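Local coordinates for SusD superfamily protein (Parabacteroides distasonis, PDB 3OTN), which probably binds carbohydrate nutrients at the outer membrane as a member of the SusD family, at residues 125-130 with 158-163; 229-234 with 246-251; 359-364 with 387-392. One frame throughout, in Å; residues are numbered along the deposited sequence.

Contact 1 (125-130 with 158-163); sequences YYFYLV and EIYDEI
I163 sets its CD1 over one face of the Y126 ring, 3.9 Å from the ring centroid, in a CH-pi contact. I159 meets the same ring obliquely through CG2, which lies 3.7 Å from Y126 CD1. That methyl also presses on V130, with V130 CG1 and I159 CG2 3.4 Å apart, a tight fit for two carbons. The other V130 methyl, CG2, packs against Y160 CE2 at 3.7 Å. F127 and Y160 meet on one flank of the interface. F127 CG stands anti to the backbone N (chi1 -172°), which swings the ring toward helix 156-172. Its CE1 edge then meets Y160 OH at 3.3 Å, near the plane of the F127 ring.

The two helical segments run nearly antiparallel, at 168°, with their axes 10.4 Å apart. Behind the first shell, I164 touches Y126, V130 and I159. Helix 187-202 packs on F127, and its Y201 meets Y160 edge-to-face. Y126 OH is hydrogen-bonded to I139 O. These helices lie in the helical, TPR-like part of the SusD fold. No hydrogen bond joins the two segments, and every touching residue is buried. The pairing therefore rests on the fit of methyls and rings.

Contact 2 (229-234 with 246-251); sequences YTLFTD and KGEFIY
The ring of Y229 carries I250 CG1 over one face, 3.8 Å from its centroid, and has G247 O at its edge. F232 receives E248 CG over one face, 3.9 Å from the ring centroid. The edge of F232 points at the face of F249 in a T-shaped pair, with centroids 5.1 Å apart and planes at 66°. G247 CA lies obliquely to the F232 ring.

Beyond the rings, one weak backbone hydrogen bond, T230 N to G247 O at 3.4 Å, links the segments. A firmer bond runs from F232 N to E248 OE2, 3.0 Å long with an N-H...O angle of 161°. It uses the anti lone pair of the carboxylate oxygen. E248 CG is anti to its own carbonyl carbon (chi1 -69°), and the chain runs on extended past F232 to reach that N-H. A type II' turn from K246 to F249 brings G247, E248 and F249 against the loop. A water is hydrogen-bonded to Y229 OH at 2.8 Å; its link to I250 O is long and less certain.

The segment 246-251 leads into strand 249-253, where I250 and Y251 form a classic bulge opposite Y358. E248 OE2 also pairs with R392, and OE1 with R359 and T361. The buried carboxylate is thus gripped by an N-H, a hydroxyl and two guanidinium groups, which would probably keep it ionised and ties the loop to helices 360-375 and 380-392.

Contact 3 (359-364 with 387-392); sequences RYTDVL and NQIRGR. With EDO (1,2-ethanediol), chain S.
T361 OG1 accepts a nearly straight hydrogen bond from R392 NH2, 2.9 Å long with an N-H...O angle of 177°. The hydroxyl lies in the guanidinium plane. R392 leaves its helix with CG anti to the backbone N (chi1 179°) and bends further out at chi3, which brings the guanidinium edge to T361. The methyl of the same threonine, CG2, packs on I389 CD1 at 3.9 Å. T361 and I389 have the most surface buried here.

A 1,2-ethanediol, probably from the crystallisation liquor, lies at the more exposed end. Its O2 is hydrogen-bonded to Y360 OH at 3.0 Å. In the conformer given, Q388 NE2 donates to its O1, but Q388 has a second conformer, so this link is doubtful.

The segments of helices 360-375 and 380-392 meet at 137°, with R359 at the N-cap position of the first. R392 NH2 also pairs with D417 of helix 403-418, and R359 with E421. R359 NH1 stands 4.5 Å from R392 NH2, with the carboxylate of E248 serving both arginines. The acids probably offset the two positive charges, and the helix pair is held by a buried polar network beside a small apolar patch.

In the fold
Contacts 2 and 3 are neighbours, with centres about 10 Å apart, and they touch. E248 bridges them: besides its carboxylate, its backbone O lies 2.7 Å from Y360 N, a probable hydrogen bond. I250 also packs on V363. Contact 1 stands apart, its centre about 28 Å from each of the other two centres, among helices nearer the N-terminus. Contacts 1 and 3 both join helices and are buried, but contact 1 is apolar while contact 3 is centred on an arginine and its acids. Contact 2 is only partly buried and joins a loop to the approach of a strand, mixing rings with a carboxylate.

Contact 1 (125-130 with 158-163)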
# COMPACT_ATOMS: atom_id res chain seq x y z
N TYR A 125 7.37 -3.09 8.57
CA TYR A 125 6.33 -2.92 9.59
C TYR A 125 6.43 -1.52 10.23
O TYR A 125 5.41 -0.84 10.39
CB TYR A 125 6.44 -3.98 10.68
CG TYR A 125 6.05 -5.39 10.22
CD1 TYR A 125 4.82 -5.63 9.60
CD2 TYR A 125 6.86 -6.46 10.47
CE1 TYR A 125 4.46 -6.89 9.21
CE2 TYR A 125 6.51 -7.74 10.06
CZ TYR A 125 5.31 -7.93 9.43
OH TYR A 125 4.95 -9.19 9.04
N TYR A 126 7.66 -1.11 10.58
CA TYR A 126 7.89 0.18 11.19
C TYR A 126 7.59 1.34 10.25
O TYR A 126 7.07 2.36 10.69
CB TYR A 126 9.32 0.32 11.72
CG TYR A 126 9.46 -0.15 13.14
CD1 TYR A 126 8.83 0.55 14.19
CD2 TYR A 126 10.19 -1.28 13.45
CE1 TYR A 126 8.96 0.13 15.50
CE2 TYR A 126 10.35 -1.70 14.76
CZ TYR A 126 9.71 -1.03 15.78
OH TYR A 126 9.85 -1.49 17.08
N PHE A 127 7.89 1.18 8.96
CA PHE A 127 7.60 2.23 7.98
C PHE A 127 6.11 2.46 7.86
O PHE A 127 5.71 3.60 7.70
CB PHE A 127 8.24 1.85 6.61
CG PHE A 127 8.17 2.93 5.57
CD1 PHE A 127 8.56 4.24 5.85
CD2 PHE A 127 7.81 2.61 4.27
CE1 PHE A 127 8.54 5.21 4.84
CE2 PHE A 127 7.80 3.56 3.26
CZ PHE A 127 8.14 4.87 3.54
N TYR A 128 5.29 1.40 7.92
CA TYR A 128 3.83 1.59 7.96
C TYR A 128 3.42 2.27 9.28
O TYR A 128 2.72 3.28 9.27
CB TYR A 128 3.06 0.29 7.76
CG TYR A 128 2.94 -0.07 6.32
CD1 TYR A 128 4.04 -0.56 5.61
CD2 TYR A 128 1.76 0.20 5.61
CE1 TYR A 128 3.94 -0.86 4.23
CE2 TYR A 128 1.65 -0.10 4.27
CZ TYR A 128 2.73 -0.63 3.57
OH TYR A 128 2.58 -0.93 2.24
N LEU A 129 3.93 1.75 10.40
CA LEU A 129 3.61 2.34 11.71
C LEU A 129 3.91 3.84 11.81
O LEU A 129 3.04 4.64 12.26
CB LEU A 129 4.31 1.61 12.84
CG LEU A 129 3.76 0.24 13.21
CD1 LEU A 129 4.79 -0.38 14.18
CD2 LEU A 129 2.38 0.37 13.89
N VAL A 130 5.08 4.26 11.38
CA VAL A 130 5.45 5.68 11.54
C VAL A 130 4.64 6.58 10.64
O VAL A 130 4.33 7.71 11.03
CB VAL A 130 7.00 6.01 11.36
CG1 VAL A 130 7.83 5.37 12.48
CG2 VAL A 130 7.50 5.61 9.98
N GLU A 158 13.89 9.02 15.10
CA GLU A 158 14.62 7.92 15.70
C GLU A 158 14.25 6.55 15.10
O GLU A 158 15.13 5.70 14.92
CB GLU A 158 14.46 7.90 17.24
CG GLU A 158 15.08 9.10 18.01
CD GLU A 158 14.85 9.00 19.54
OE1 GLU A 158 14.53 7.90 20.02
OE2 GLU A 158 15.01 10.02 20.26
N ILE A 159 12.98 6.32 14.81
CA ILE A 159 12.54 5.06 14.23
C ILE A 159 13.21 4.90 12.85
O ILE A 159 13.77 3.85 12.55
CB ILE A 159 11.00 4.95 14.07
CG1 ILE A 159 10.24 5.08 15.41
CG2 ILE A 159 10.63 3.68 13.33
CD1 ILE A 159 10.75 4.15 16.54
N TYR A 160 13.17 5.95 12.05
CA TYR A 160 13.87 5.94 10.77
C TYR A 160 15.40 5.76 10.92
O TYR A 160 15.99 4.88 10.28
CB TYR A 160 13.61 7.21 9.96
CG TYR A 160 12.35 7.31 9.14
CD1 TYR A 160 12.32 6.92 7.80
CD2 TYR A 160 11.21 7.90 9.66
CE1 TYR A 160 11.14 7.08 7.02
CE2 TYR A 160 10.05 8.04 8.91
CZ TYR A 160 10.02 7.64 7.59
OH TYR A 160 8.88 7.84 6.87
N ASP A 161 16.03 6.58 11.75
CA ASP A 161 17.50 6.59 11.82
C ASP A 161 18.10 5.36 12.52
O ASP A 161 19.23 4.98 12.22
CB ASP A 161 18.01 7.83 12.58
CG ASP A 161 17.75 9.13 11.85
OD1 ASP A 161 17.41 9.13 10.66
OD2 ASP A 161 17.91 10.17 12.51
N GLU A 162 17.39 4.81 13.49
CA GLU A 162 17.89 3.68 14.29
C GLU A 162 17.39 2.33 13.85
O GLU A 162 18.07 1.32 14.08
CB GLU A 162 17.58 3.91 15.79
CG GLU A 162 18.29 5.12 16.38
CD GLU A 162 17.91 5.46 17.82
OE1 GLU A 162 17.70 4.53 18.63
OE2 GLU A 162 17.84 6.68 18.13
N ILE A 163 16.21 2.26 13.25
CA ILE A 163 15.64 0.97 12.86
C ILE A 163 15.51 0.84 11.36
O ILE A 163 16.18 0.02 10.75
CB ILE A 163 14.27 0.68 13.52
CG1 ILE A 163 14.37 0.84 15.04
CG2 ILE A 163 13.81 -0.78 13.14
CD1 ILE A 163 13.07 0.47 15.79

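Contact 2 (229-234 with 246-251)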
# COMPACT_ATOMS: atom_id res chain seq x y z
N TYR A 229 12.44 -6.56 -13.91
CA TYR A 229 11.01 -6.20 -13.90
C TYR A 229 10.70 -5.48 -15.21
O TYR A 229 11.56 -4.79 -15.77
CB TYR A 229 10.65 -5.31 -12.70
CG TYR A 229 11.08 -5.91 -11.36
CD1 TYR A 229 10.33 -6.91 -10.78
CD2 TYR A 229 12.28 -5.54 -10.76
CE1 TYR A 229 10.73 -7.53 -9.59
CE2 TYR A 229 12.69 -6.13 -9.56
CZ TYR A 229 11.92 -7.12 -8.98
OH TYR A 229 12.28 -7.71 -7.80
N THR A 230 9.46 -5.63 -15.66
CA THR A 230 8.99 -5.03 -16.90
C THR A 230 7.60 -4.48 -16.64
O THR A 230 6.88 -5.00 -15.78
CB THR A 230 8.89 -6.07 -18.05
OG1 THR A 230 8.19 -7.22 -17.57
CG2 THR A 230 10.26 -6.51 -18.50
N LEU A 231 7.24 -3.42 -17.34
CA LEU A 231 5.91 -2.84 -17.25
C LEU A 231 4.88 -3.77 -17.93
O LEU A 231 5.15 -4.35 -18.97
CB LEU A 231 5.89 -1.46 -17.91
CG LEU A 231 6.54 -0.30 -17.17
CD1 LEU A 231 6.49 0.97 -18.06
CD2 LEU A 231 5.87 -0.04 -15.83
N PHE A 232 3.71 -3.92 -17.32
CA PHE A 232 2.59 -4.59 -17.97
C PHE A 232 2.13 -3.73 -19.14
O PHE A 232 2.16 -2.51 -19.07
CB PHE A 232 1.39 -4.75 -17.01
CG PHE A 232 1.65 -5.69 -15.87
CD1 PHE A 232 2.17 -6.95 -16.09
CD2 PHE A 232 1.31 -5.32 -14.57
CE1 PHE A 232 2.40 -7.84 -15.03
CE2 PHE A 232 1.54 -6.21 -13.50
CZ PHE A 232 2.08 -7.45 -13.74
N THR A 233 1.69 -4.37 -20.21
CA THR A 233 1.25 -3.65 -21.40
C THR A 233 -0.18 -3.21 -21.26
O THR A 233 -0.61 -2.28 -21.93
CB THR A 233 1.42 -4.52 -22.67
OG1 THR A 233 0.70 -5.75 -22.50
CG2 THR A 233 2.89 -4.83 -22.86
N ASP A 234 -0.95 -3.88 -20.41
CA ASP A 234 -2.32 -3.42 -20.12
C ASP A 234 -2.69 -3.59 -18.65
O ASP A 234 -1.87 -4.02 -17.85
CB ASP A 234 -3.28 -4.13 -21.05
CG ASP A 234 -3.40 -5.59 -20.77
OD1 ASP A 234 -2.89 -6.04 -19.72
OD2 ASP A 234 -4.04 -6.27 -21.60
N LYS A 246 5.17 -11.77 -10.62
CA LYS A 246 5.87 -11.66 -11.90
C LYS A 246 5.60 -10.30 -12.50
O LYS A 246 4.73 -9.55 -12.04
CB LYS A 246 5.34 -12.66 -12.96
CG LYS A 246 4.96 -14.05 -12.55
CD LYS A 246 4.93 -15.02 -13.75
CE LYS A 246 4.05 -14.57 -14.91
NZ LYS A 246 4.14 -15.54 -16.04
N GLY A 247 6.29 -10.02 -13.60
CA GLY A 247 6.00 -8.82 -14.40
C GLY A 247 6.44 -7.59 -13.63
O GLY A 247 7.62 -7.42 -13.37
N GLU A 248 5.48 -6.80 -13.17
CA GLU A 248 5.78 -5.62 -12.36
C GLU A 248 5.95 -5.92 -10.88
O GLU A 248 6.55 -5.11 -10.15
CB GLU A 248 4.68 -4.59 -12.48
CG GLU A 248 4.56 -3.92 -13.84
CD GLU A 248 3.74 -2.64 -13.82
OE1 GLU A 248 3.65 -1.98 -12.73
OE2 GLU A 248 3.18 -2.30 -14.90
N PHE A 249 5.41 -7.03 -10.42
CA PHE A 249 5.25 -7.22 -8.99
C PHE A 249 6.58 -7.53 -8.30
O PHE A 249 7.29 -8.47 -8.67
CB PHE A 249 4.20 -8.25 -8.65
CG PHE A 249 2.83 -7.96 -9.23
CD1 PHE A 249 2.23 -6.71 -9.08
CD2 PHE A 249 2.16 -8.94 -9.97
CE1 PHE A 249 0.97 -6.45 -9.62
CE2 PHE A 249 0.92 -8.70 -10.49
CZ PHE A 249 0.30 -7.46 -10.33
N ILE A 250 6.88 -6.73 -7.28
CA ILE A 250 8.16 -6.79 -6.54
C ILE A 250 7.94 -7.42 -5.16
O ILE A 250 8.66 -8.36 -4.77
CB ILE A 250 8.79 -5.36 -6.41
CG1 ILE A 250 9.11 -4.80 -7.79
CG2 ILE A 250 10.10 -5.40 -5.58
CD1 ILE A 250 9.43 -3.32 -7.77
N TYR A 251 6.94 -6.93 -4.45
CA TYR A 251 6.53 -7.55 -3.18
C TYR A 251 5.00 -7.49 -3.02
O TYR A 251 4.40 -6.46 -3.25
CB TYR A 251 7.27 -6.87 -2.00
CG TYR A 251 7.23 -7.73 -0.79
CD1 TYR A 251 8.02 -8.87 -0.70
CD2 TYR A 251 6.36 -7.44 0.27
CE1 TYR A 251 7.95 -9.71 0.42
CE2 TYR A 251 6.29 -8.27 1.40
CZ TYR A 251 7.07 -9.40 1.47
OH TYR A 251 6.97 -10.20 2.56
O HOH W 1 10.83 -9.80 -6.74

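Contact 3 (359-364 with 387-392)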
# COMPACT_ATOMS: atom_id res chain seq x y z
N ARG A 359 5.05 -2.52 -6.74
CA ARG A 359 5.14 -2.94 -8.13
C ARG A 359 5.99 -1.94 -8.92
O ARG A 359 6.25 -0.85 -8.47
CB ARG A 359 3.76 -3.14 -8.75
CG ARG A 359 2.92 -1.88 -8.97
CD ARG A 359 1.61 -2.31 -9.56
NE ARG A 359 0.62 -1.24 -9.80
CZ ARG A 359 0.29 -0.73 -10.99
NH1 ARG A 359 0.92 -1.12 -12.10
NH2 ARG A 359 -0.71 0.16 -11.09
N TYR A 360 6.48 -2.37 -10.06
CA TYR A 360 7.43 -1.58 -10.85
C TYR A 360 6.94 -0.21 -11.25
O TYR A 360 7.73 0.76 -11.24
CB TYR A 360 7.81 -2.39 -12.08
CG TYR A 360 9.01 -1.94 -12.87
CD1 TYR A 360 10.21 -1.66 -12.25
CD2 TYR A 360 8.97 -1.94 -14.25
CE1 TYR A 360 11.32 -1.33 -13.00
CE2 TYR A 360 10.07 -1.61 -15.01
CZ TYR A 360 11.24 -1.32 -14.38
OH TYR A 360 12.32 -0.98 -15.12
N THR A 361 5.65 -0.08 -11.59
CA THR A 361 5.13 1.28 -11.95
C THR A 361 5.36 2.32 -10.84
O THR A 361 5.80 3.44 -11.13
CB THR A 361 3.64 1.26 -12.37
OG1 THR A 361 3.50 0.50 -13.57
CG2 THR A 361 3.11 2.70 -12.64
N ASP A 362 5.12 1.93 -9.59
CA ASP A 362 5.35 2.77 -8.41
C ASP A 362 6.83 3.14 -8.32
O ASP A 362 7.16 4.30 -8.14
CB ASP A 362 4.92 1.98 -7.17
CG ASP A 362 4.87 2.81 -5.87
OD1 ASP A 362 5.15 4.05 -5.82
OD2 ASP A 362 4.49 2.16 -4.85
N VAL A 363 7.70 2.16 -8.54
CA VAL A 363 9.13 2.40 -8.43
C VAL A 363 9.59 3.40 -9.52
O VAL A 363 10.37 4.28 -9.23
CB VAL A 363 9.96 1.13 -8.48
CG1 VAL A 363 11.47 1.47 -8.49
CG2 VAL A 363 9.62 0.24 -7.29
N LEU A 364 9.12 3.23 -10.75
CA LEU A 364 9.42 4.18 -11.84
C LEU A 364 8.98 5.63 -11.50
O LEU A 364 9.75 6.59 -11.67
CB LEU A 364 8.73 3.74 -13.13
CG LEU A 364 9.14 2.40 -13.78
CD1 LEU A 364 8.55 2.26 -15.18
CD2 LEU A 364 10.65 2.28 -13.81
N ASN A 387 6.20 9.29 -20.05
CA ASN A 387 5.62 8.99 -21.37
C ASN A 387 5.21 7.53 -21.60
O ASN A 387 4.25 7.27 -22.32
CB ASN A 387 6.55 9.48 -22.48
CG ASN A 387 6.61 11.00 -22.56
OD1 ASN A 387 5.69 11.70 -22.15
ND2 ASN A 387 7.70 11.51 -23.09
N GLN A 388 5.92 6.59 -20.97
CA GLN A 388 5.55 5.17 -21.03
C GLN A 388 4.23 4.93 -20.30
O GLN A 388 3.36 4.25 -20.81
CB GLN A 388 6.67 4.29 -20.44
CG GLN A 388 7.94 4.21 -21.32
CD GLN A 388 9.21 3.94 -20.50
OE1 GLN A 388 9.14 3.69 -19.29
NE2 GLN A 388 10.38 4.02 -21.15
N ILE A 389 4.08 5.52 -19.10
CA ILE A 389 2.85 5.38 -18.29
C ILE A 389 1.67 6.04 -18.97
O ILE A 389 0.61 5.46 -19.07
CB ILE A 389 3.09 5.83 -16.80
CG1 ILE A 389 4.14 4.88 -16.16
CG2 ILE A 389 1.78 5.85 -15.99
CD1 ILE A 389 4.81 5.42 -14.90
N ARG A 390 1.89 7.22 -19.52
CA ARG A 390 0.89 7.90 -20.31
C ARG A 390 0.52 7.11 -21.58
O ARG A 390 -0.65 6.98 -21.88
CB ARG A 390 1.35 9.34 -20.65
CG ARG A 390 1.31 10.30 -19.45
CD ARG A 390 1.90 11.69 -19.81
NE ARG A 390 1.13 12.29 -20.88
CZ ARG A 390 -0.01 12.98 -20.73
NH1 ARG A 390 -0.55 13.26 -19.53
NH2 ARG A 390 -0.63 13.42 -21.81
N GLY A 391 1.53 6.57 -22.28
CA GLY A 391 1.30 5.76 -23.51
C GLY A 391 0.46 4.51 -23.28
O GLY A 391 -0.42 4.21 -24.07
N ARG A 392 0.72 3.79 -22.20
CA ARG A 392 -0.12 2.68 -21.80
C ARG A 392 -1.57 3.13 -21.59
O ARG A 392 -2.50 2.40 -21.92
CB ARG A 392 0.44 2.04 -20.54
CG ARG A 392 -0.38 0.88 -20.03
CD ARG A 392 0.34 0.15 -18.95
NE ARG A 392 0.66 0.95 -17.77
CZ ARG A 392 1.49 0.54 -16.80
NH1 ARG A 392 2.08 -0.66 -16.86
NH2 ARG A 392 1.73 1.32 -15.74
C1 EDO S . 12.67 2.44 -18.15
O1 EDO S . 12.66 3.43 -19.19
C2 EDO S . 11.31 1.74 -18.10
O2 EDO S . 11.50 0.38 -17.67